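Local coordinates for amorpha-4,11-diene synthase (Artemisia annua, PDB 4GAX), which probably cyclises farnesyl diphosphate into sesquiterpene products, as a sesquiterpene synthase acting by metal-dependent loss of diphosphate, at residues 151-156 against 181-186; 287-292 against 307-312; 426-431 against 437-442. All coordinates share one frame; numbering follows the deposited sequence.

Interaction 1 of 3, residues 151-156 against 181-186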
# COMPACT_ATOMS: atom_id res chain seq x y z
N GLN A 151 -0.66 -20.17 30.11
CA GLN A 151 -0.00 -19.18 30.96
C GLN A 151 1.41 -18.85 30.48
O GLN A 151 1.88 -17.72 30.64
CB GLN A 151 0.04 -19.69 32.41
CG GLN A 151 -1.32 -19.79 33.08
CD GLN A 151 -1.98 -18.43 33.25
OE1 GLN A 151 -1.30 -17.43 33.49
NE2 GLN A 151 -3.30 -18.39 33.11
N SER A 152 2.08 -19.83 29.87
CA SER A 152 3.45 -19.67 29.40
C SER A 152 3.60 -18.69 28.22
O SER A 152 4.70 -18.19 27.94
CB SER A 152 4.06 -21.04 29.05
OG SER A 152 3.37 -21.68 27.99
N LEU A 153 2.49 -18.44 27.52
CA LEU A 153 2.49 -17.49 26.41
C LEU A 153 2.78 -16.08 26.88
O LEU A 153 3.58 -15.37 26.27
CB LEU A 153 1.14 -17.50 25.69
CG LEU A 153 0.83 -18.71 24.82
CD1 LEU A 153 -0.50 -18.52 24.10
CD2 LEU A 153 1.96 -18.94 23.83
N LYS A 154 2.11 -15.69 27.97
CA LYS A 154 2.20 -14.32 28.48
C LYS A 154 3.58 -14.05 29.05
O LYS A 154 4.01 -12.90 29.13
CB LYS A 154 1.14 -14.10 29.57
CG LYS A 154 0.10 -15.20 29.66
CD LYS A 154 -0.48 -15.26 31.07
CE LYS A 154 -2.00 -15.24 31.05
NZ LYS A 154 -2.54 -14.45 32.20
N ASN A 155 4.27 -15.11 29.45
CA ASN A 155 5.60 -14.96 30.01
C ASN A 155 6.67 -15.11 28.95
O ASN A 155 7.76 -15.63 29.20
CB ASN A 155 5.81 -15.92 31.18
CG ASN A 155 4.85 -15.65 32.32
OD1 ASN A 155 4.97 -14.63 33.01
ND2 ASN A 155 3.89 -16.54 32.52
N HIS A 156 6.34 -14.65 27.74
CA HIS A 156 7.29 -14.61 26.65
C HIS A 156 6.89 -13.55 25.63
O HIS A 156 6.09 -13.81 24.72
CB HIS A 156 7.40 -15.96 25.95
CG HIS A 156 8.32 -15.95 24.78
ND1 HIS A 156 8.06 -16.64 23.61
CD2 HIS A 156 9.51 -15.32 24.59
CE1 HIS A 156 9.04 -16.44 22.76
NE2 HIS A 156 9.93 -15.64 23.32
N LEU A 181 -6.37 -12.08 19.37
CA LEU A 181 -6.16 -10.64 19.24
C LEU A 181 -6.51 -9.96 20.56
O LEU A 181 -5.76 -9.11 21.06
CB LEU A 181 -7.00 -10.07 18.09
CG LEU A 181 -6.91 -8.54 17.94
CD1 LEU A 181 -5.45 -8.06 17.86
CD2 LEU A 181 -7.69 -8.03 16.72
N VAL A 182 -7.64 -10.34 21.15
CA VAL A 182 -8.06 -9.79 22.43
C VAL A 182 -7.04 -10.11 23.53
O VAL A 182 -6.66 -9.23 24.32
CB VAL A 182 -9.46 -10.30 22.83
CG1 VAL A 182 -9.80 -9.91 24.27
CG2 VAL A 182 -10.51 -9.77 21.86
N PHE A 183 -6.58 -11.35 23.56
CA PHE A 183 -5.62 -11.83 24.56
C PHE A 183 -4.28 -11.08 24.45
O PHE A 183 -3.81 -10.47 25.41
CB PHE A 183 -5.43 -13.35 24.37
CG PHE A 183 -4.39 -13.98 25.27
CD1 PHE A 183 -4.69 -14.30 26.59
CD2 PHE A 183 -3.13 -14.28 24.78
CE1 PHE A 183 -3.73 -14.87 27.41
CE2 PHE A 183 -2.16 -14.86 25.60
CZ PHE A 183 -2.47 -15.16 26.91
N THR A 184 -3.68 -11.09 23.27
CA THR A 184 -2.39 -10.44 23.09
C THR A 184 -2.45 -8.93 23.32
O THR A 184 -1.56 -8.37 23.96
CB THR A 184 -1.79 -10.72 21.71
OG1 THR A 184 -2.72 -10.28 20.71
CG2 THR A 184 -1.56 -12.23 21.53
N GLN A 185 -3.50 -8.29 22.81
CA GLN A 185 -3.69 -6.84 23.01
C GLN A 185 -3.69 -6.47 24.48
O GLN A 185 -3.04 -5.50 24.88
CB GLN A 185 -5.00 -6.36 22.39
CG GLN A 185 -4.87 -5.75 21.01
CD GLN A 185 -6.21 -5.29 20.47
OE1 GLN A 185 -7.26 -5.52 21.08
NE2 GLN A 185 -6.19 -4.62 19.31
N SER A 186 -4.41 -7.25 25.29
CA SER A 186 -4.53 -6.92 26.70
C SER A 186 -3.23 -7.17 27.42
O SER A 186 -2.80 -6.36 28.24
CB SER A 186 -5.67 -7.70 27.38
OG SER A 186 -5.38 -9.08 27.46
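The phenyl ring of F183 reaches out from helix 175-194 and meets CB of L153 and the methylenes of K154. L153 comes to the ring at its edge, close to the ring plane, with CB 4.2 Å from F183 CE2. K154 uses methylenes instead of its charge: its CG lies 3.8 Å from F183 CZ, and further along the chain CE comes within 4.0 Å of F183 CE1. The lysine therefore runs across the outer end of the ring, at about a right angle to the phenylalanine side chain.

Torsions on both sides make this possible. F183 has CG anti to its backbone N (chi1 176°), which throws the ring outward from its helix. K154 starts from a nearly eclipsed first torsion (chi1 -12°) and bends again at chi3 and chi4, an unusual path that lays its aliphatic part against the ring while the ammonium travels on to H187.

That histidine links the two sides in a second way. Its NE2 is hydrogen-bonded to K154 NZ, and its ND1 to the carbonyl oxygen of F183, an arrangement that would leave NE2 to offer its lone pair to the lysine. The same F183 O also receives S186 OG at 2.9 Å, tilted 27° from the carbonyl plane. F149 stacks on the F183 ring, and the H187 ring also meets it.

Contact between the two segments is small, 122 Å², and peripheral, some 29 Å from the centre of the chain. It fastens the short, weakly bonded helix 151-154 to helix 175-194, which also packs L181 and T184 against helix 157-167, the helix for which H156 is the N-cap.

Interaction 2 of 3, residues 287-292 against 307-312; sequences FWALAS and KVIALV
I309 meets W288 and A289 through a single projecting side chain, and the contact between the two segments rests on apolar side-chain packing. Its main element is a CH-pi interaction: the I309 CD1 methyl sits over one face of the W288 indole, 4.1 Å from the centroid of the five-membered ring and 21° off the ring normal. The methyl is displaced toward the rim on the backbone side, so its shortest approach, 3.8 Å, is to W288 CG.

Van der Waals packing completes the grip. The second branch of the isoleucine, CG2, lies 3.9 Å from W288 CE3, which brings the six-membered ring into the contact as well. With CG1 anti to the carbonyl carbon (chi1 -65°), I309 sends its longer branch toward helix 282-292 and ends it between the indole and A289, whose backbone N is 4.0 Å from I309 CD1. The alanine CB stands a little farther off, at 4.5 Å from the same methyl, and the small residue leaves this helix surface low enough for the methyl to approach the backbone.

No hydrogen bond joins the two segments. S292 OG donates to A289 O over 2.7 Å in the carbonyl plane, and S292 N binds the same oxygen, so two donors hold that carbonyl.

L422 of helix 419-429 touches both W288 and I309, and the F531 ring meets the indole. Helix 282-292 also packs A289 on L305 and A306 of helix 299-322, which bears the aspartate-rich DDxxD sequence of terpene synthases in its later part, while V308 and L311 rest on helix 351-370 and F287 and L290 on helix 547-557.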
# COMPACT_ATOMS: atom_id res chain seq x y z
N PHE A 287 4.37 9.81 -3.31
CA PHE A 287 4.35 9.02 -2.07
C PHE A 287 3.32 7.91 -2.19
O PHE A 287 3.55 6.78 -1.76
CB PHE A 287 4.06 9.91 -0.85
CG PHE A 287 4.35 9.24 0.47
CD1 PHE A 287 5.65 8.97 0.86
CD2 PHE A 287 3.31 8.87 1.32
CE1 PHE A 287 5.93 8.33 2.07
CE2 PHE A 287 3.57 8.24 2.54
CZ PHE A 287 4.88 7.96 2.91
N TRP A 288 2.19 8.23 -2.80
CA TRP A 288 1.17 7.23 -3.06
C TRP A 288 1.68 6.17 -4.04
O TRP A 288 1.51 4.95 -3.82
CB TRP A 288 -0.05 7.97 -3.61
CG TRP A 288 -1.33 7.22 -3.67
CD1 TRP A 288 -1.50 5.86 -3.67
CD2 TRP A 288 -2.63 7.79 -3.75
NE1 TRP A 288 -2.84 5.56 -3.75
CE2 TRP A 288 -3.55 6.73 -3.79
CE3 TRP A 288 -3.11 9.10 -3.79
CZ2 TRP A 288 -4.94 6.94 -3.87
CZ3 TRP A 288 -4.50 9.31 -3.86
CH2 TRP A 288 -5.39 8.23 -3.90
N ALA A 289 2.33 6.61 -5.12
CA ALA A 289 2.89 5.65 -6.08
C ALA A 289 3.96 4.79 -5.40
O ALA A 289 4.08 3.57 -5.66
CB ALA A 289 3.50 6.38 -7.28
N LEU A 290 4.72 5.43 -4.51
CA LEU A 290 5.80 4.76 -3.79
C LEU A 290 5.27 3.62 -2.93
O LEU A 290 5.99 2.66 -2.63
CB LEU A 290 6.55 5.77 -2.92
CG LEU A 290 7.76 5.25 -2.14
CD1 LEU A 290 8.75 4.53 -3.07
CD2 LEU A 290 8.44 6.40 -1.40
N ALA A 291 4.00 3.71 -2.54
CA ALA A 291 3.37 2.66 -1.73
C ALA A 291 3.09 1.38 -2.50
O ALA A 291 3.17 0.28 -1.95
CB ALA A 291 2.09 3.18 -1.09
N SER A 292 2.77 1.51 -3.79
CA SER A 292 2.39 0.33 -4.58
C SER A 292 3.50 -0.70 -4.57
O SER A 292 3.29 -1.85 -4.14
CB SER A 292 2.03 0.71 -6.03
OG SER A 292 3.15 1.29 -6.70
N LYS A 307 2.54 9.99 -12.21
CA LYS A 307 1.96 10.89 -13.22
C LYS A 307 0.46 10.69 -13.36
O LYS A 307 -0.30 11.66 -13.44
CB LYS A 307 2.65 10.68 -14.57
CG LYS A 307 4.13 11.07 -14.54
CD LYS A 307 4.82 10.74 -15.88
CE LYS A 307 6.28 11.23 -15.89
NZ LYS A 307 6.94 10.92 -17.20
N VAL A 308 0.02 9.43 -13.41
CA VAL A 308 -1.40 9.15 -13.54
C VAL A 308 -2.16 9.66 -12.32
O VAL A 308 -3.25 10.23 -12.46
CB VAL A 308 -1.66 7.64 -13.77
CG1 VAL A 308 -3.13 7.33 -13.72
CG2 VAL A 308 -1.09 7.21 -15.13
N ILE A 309 -1.59 9.48 -11.13
CA ILE A 309 -2.23 10.02 -9.93
C ILE A 309 -2.32 11.56 -9.97
O ILE A 309 -3.33 12.16 -9.56
CB ILE A 309 -1.53 9.51 -8.64
CG1 ILE A 309 -1.72 8.00 -8.53
CG2 ILE A 309 -2.09 10.21 -7.39
CD1 ILE A 309 -0.85 7.31 -7.47
N ALA A 310 -1.28 12.21 -10.50
CA ALA A 310 -1.34 13.66 -10.67
C ALA A 310 -2.44 14.03 -11.66
O ALA A 310 -3.13 15.04 -11.47
CB ALA A 310 0.01 14.20 -11.15
N LEU A 311 -2.63 13.21 -12.69
CA LEU A 311 -3.67 13.49 -13.70
C LEU A 311 -5.08 13.29 -13.15
O LEU A 311 -6.01 14.04 -13.47
CB LEU A 311 -3.48 12.61 -14.93
CG LEU A 311 -2.34 12.99 -15.87
CD1 LEU A 311 -2.21 11.87 -16.91
CD2 LEU A 311 -2.67 14.33 -16.55
N VAL A 312 -5.23 12.26 -12.32
CA VAL A 312 -6.48 11.95 -11.63
C VAL A 312 -6.86 13.10 -10.70
O VAL A 312 -8.02 13.52 -10.64
CB VAL A 312 -6.33 10.66 -10.80
CG1 VAL A 312 -7.48 10.52 -9.80
CG2 VAL A 312 -6.26 9.46 -11.71

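Interaction 3 of 3, residues 426-431 against 437-442; sequences CYLGMS and EAFEWA
Y427 drives one ring edge into the face of F439, and this T-shaped pair forms the apolar centre of the contact. The ring centroids are 4.9 Å apart with the planes at 82°, and Y427 CD1 stands over the middle of the phenylalanine, 3.5 Å above its plane. Y427 places CG anti to its carbonyl carbon (chi1 -78°), which carries the phenol across to helix 436-443, while the two aromatic side chains slide past each other in opposite directions. L428 adds a looser touch at the edge of the F439 ring.

Two alanines give the phenol its room. A438 CB lies 3.8 Å from Y427 CE1, and A442 CB approaches the same carbon obliquely at 4.0 Å. Farther out, the tyrosine oxygen reaches the edge of the W441 indole, where Y427 OH lies 3.3 Å from W441 CE3.

At the polar edge Y427 OH donates a hydrogen bond of 2.9 Å to A438 O. The carbonyl is approached steeply, at a C=O...donor angle of 113° and from above its plane rather than along a lone pair, while A442 N reaches the same oxygen from the opposite face. The buried hydroxyl thus gains an acceptor without breaking the helical bond. A phenylalanine in its place would probably keep the edge-to-face packing but leave A438 O without its side-chain donor and the ring freer to shift.

F439 and A442 also rest on F383 of helix 374-399, and Y427 on L521 of helix 519-535. The arrangement is one of two consecutive helices joined by a short loop, with Y427 bridging helices 419-429 and 436-443 within the all-helical class I terpene synthase domain.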
# COMPACT_ATOMS: atom_id res chain seq x y z
N CYS A 426 -0.94 0.14 -12.55
CA CYS A 426 0.16 -0.76 -12.17
C CYS A 426 0.41 -1.84 -13.22
O CYS A 426 1.56 -2.23 -13.46
CB CYS A 426 -0.11 -1.44 -10.82
SG CYS A 426 0.10 -0.30 -9.42
N TYR A 427 -0.68 -2.33 -13.84
CA TYR A 427 -0.53 -3.30 -14.92
C TYR A 427 0.35 -2.72 -16.02
O TYR A 427 1.29 -3.37 -16.51
CB TYR A 427 -1.88 -3.66 -15.53
CG TYR A 427 -2.74 -4.63 -14.74
CD1 TYR A 427 -3.77 -5.32 -15.37
CD2 TYR A 427 -2.57 -4.82 -13.37
CE1 TYR A 427 -4.59 -6.20 -14.67
CE2 TYR A 427 -3.39 -5.70 -12.66
CZ TYR A 427 -4.40 -6.38 -13.32
OH TYR A 427 -5.22 -7.27 -12.65
N LEU A 428 0.05 -1.49 -16.43
CA LEU A 428 0.77 -0.86 -17.53
C LEU A 428 2.24 -0.65 -17.17
O LEU A 428 3.11 -0.82 -18.02
CB LEU A 428 0.14 0.49 -17.91
CG LEU A 428 -1.27 0.41 -18.49
CD1 LEU A 428 -1.69 1.78 -19.05
CD2 LEU A 428 -1.33 -0.65 -19.57
N GLY A 429 2.49 -0.29 -15.91
CA GLY A 429 3.85 -0.05 -15.45
C GLY A 429 4.63 -1.34 -15.30
O GLY A 429 5.85 -1.34 -15.36
N MET A 430 3.90 -2.44 -15.09
CA MET A 430 4.50 -3.78 -14.99
C MET A 430 4.15 -4.67 -16.17
O MET A 430 3.75 -5.83 -15.99
CB MET A 430 4.07 -4.45 -13.69
CG MET A 430 4.68 -3.84 -12.47
SD MET A 430 4.24 -4.72 -10.93
CE MET A 430 3.34 -3.39 -10.16
N SER A 431 4.31 -4.14 -17.37
CA SER A 431 3.92 -4.83 -18.59
C SER A 431 4.59 -6.19 -18.83
O SER A 431 4.00 -7.07 -19.47
CB SER A 431 4.19 -3.92 -19.80
OG SER A 431 5.41 -3.21 -19.60
N GLU A 437 -5.08 -12.76 -18.60
CA GLU A 437 -5.89 -13.22 -17.47
C GLU A 437 -5.97 -12.16 -16.37
O GLU A 437 -6.99 -12.05 -15.70
CB GLU A 437 -5.33 -14.53 -16.89
CG GLU A 437 -5.57 -15.76 -17.76
CD GLU A 437 -4.83 -15.70 -19.09
OE1 GLU A 437 -3.74 -15.08 -19.15
OE2 GLU A 437 -5.33 -16.28 -20.09
N ALA A 438 -4.89 -11.40 -16.19
CA ALA A 438 -4.88 -10.39 -15.16
C ALA A 438 -5.90 -9.32 -15.51
O ALA A 438 -6.64 -8.85 -14.65
CB ALA A 438 -3.51 -9.79 -15.00
N PHE A 439 -5.96 -8.96 -16.79
CA PHE A 439 -6.94 -7.97 -17.24
C PHE A 439 -8.35 -8.51 -17.18
O PHE A 439 -9.28 -7.77 -16.85
CB PHE A 439 -6.61 -7.47 -18.64
CG PHE A 439 -5.82 -6.19 -18.64
CD1 PHE A 439 -6.41 -5.01 -18.24
CD2 PHE A 439 -4.49 -6.19 -19.04
CE1 PHE A 439 -5.68 -3.82 -18.24
CE2 PHE A 439 -3.77 -5.02 -19.04
CZ PHE A 439 -4.37 -3.83 -18.64
N GLU A 440 -8.53 -9.78 -17.52
CA GLU A 440 -9.83 -10.42 -17.35
C GLU A 440 -10.27 -10.30 -15.89
O GLU A 440 -11.42 -9.97 -15.60
CB GLU A 440 -9.77 -11.89 -17.77
CG GLU A 440 -9.55 -12.11 -19.26
CD GLU A 440 -9.27 -13.57 -19.60
OE1 GLU A 440 -9.19 -14.39 -18.66
OE2 GLU A 440 -9.13 -13.88 -20.80
N TRP A 441 -9.35 -10.57 -14.98
CA TRP A 441 -9.63 -10.41 -13.56
C TRP A 441 -10.10 -8.98 -13.27
O TRP A 441 -11.17 -8.77 -12.69
CB TRP A 441 -8.39 -10.73 -12.72
CG TRP A 441 -8.66 -10.60 -11.26
CD1 TRP A 441 -9.34 -11.50 -10.47
CD2 TRP A 441 -8.28 -9.52 -10.41
NE1 TRP A 441 -9.40 -11.04 -9.18
CE2 TRP A 441 -8.75 -9.83 -9.11
CE3 TRP A 441 -7.59 -8.32 -10.61
CZ2 TRP A 441 -8.55 -8.98 -8.03
CZ3 TRP A 441 -7.38 -7.48 -9.54
CH2 TRP A 441 -7.86 -7.81 -8.26
N ALA A 442 -9.30 -8.01 -13.70
CA ALA A 442 -9.60 -6.59 -13.54
C ALA A 442 -10.99 -6.20 -14.04
O ALA A 442 -11.69 -5.42 -13.39
CB ALA A 442 -8.54 -5.74 -14.24

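Overall arrangement
Followed from the N terminus, the three contacts come in series, and none nests within or crosses another. Interaction 1 closes a 24-residue, largely helical connection in the N-terminal terpene synthase region. Interactions 2 and 3 both belong to the metal-binding family region: 287-292 with 307-312 closes a 14-residue link between consecutive helices, and 426-431 with 437-442 spans only five residues. These two meet, S292 CB lying 4.0 Å from C426 SG, so helices 282-292, 299-322, 419-429 and 436-443 form one continuous packed group. Interaction 1 stands apart, its centre 40 Å from that of interaction 2 and across the chain's centre from interaction 3.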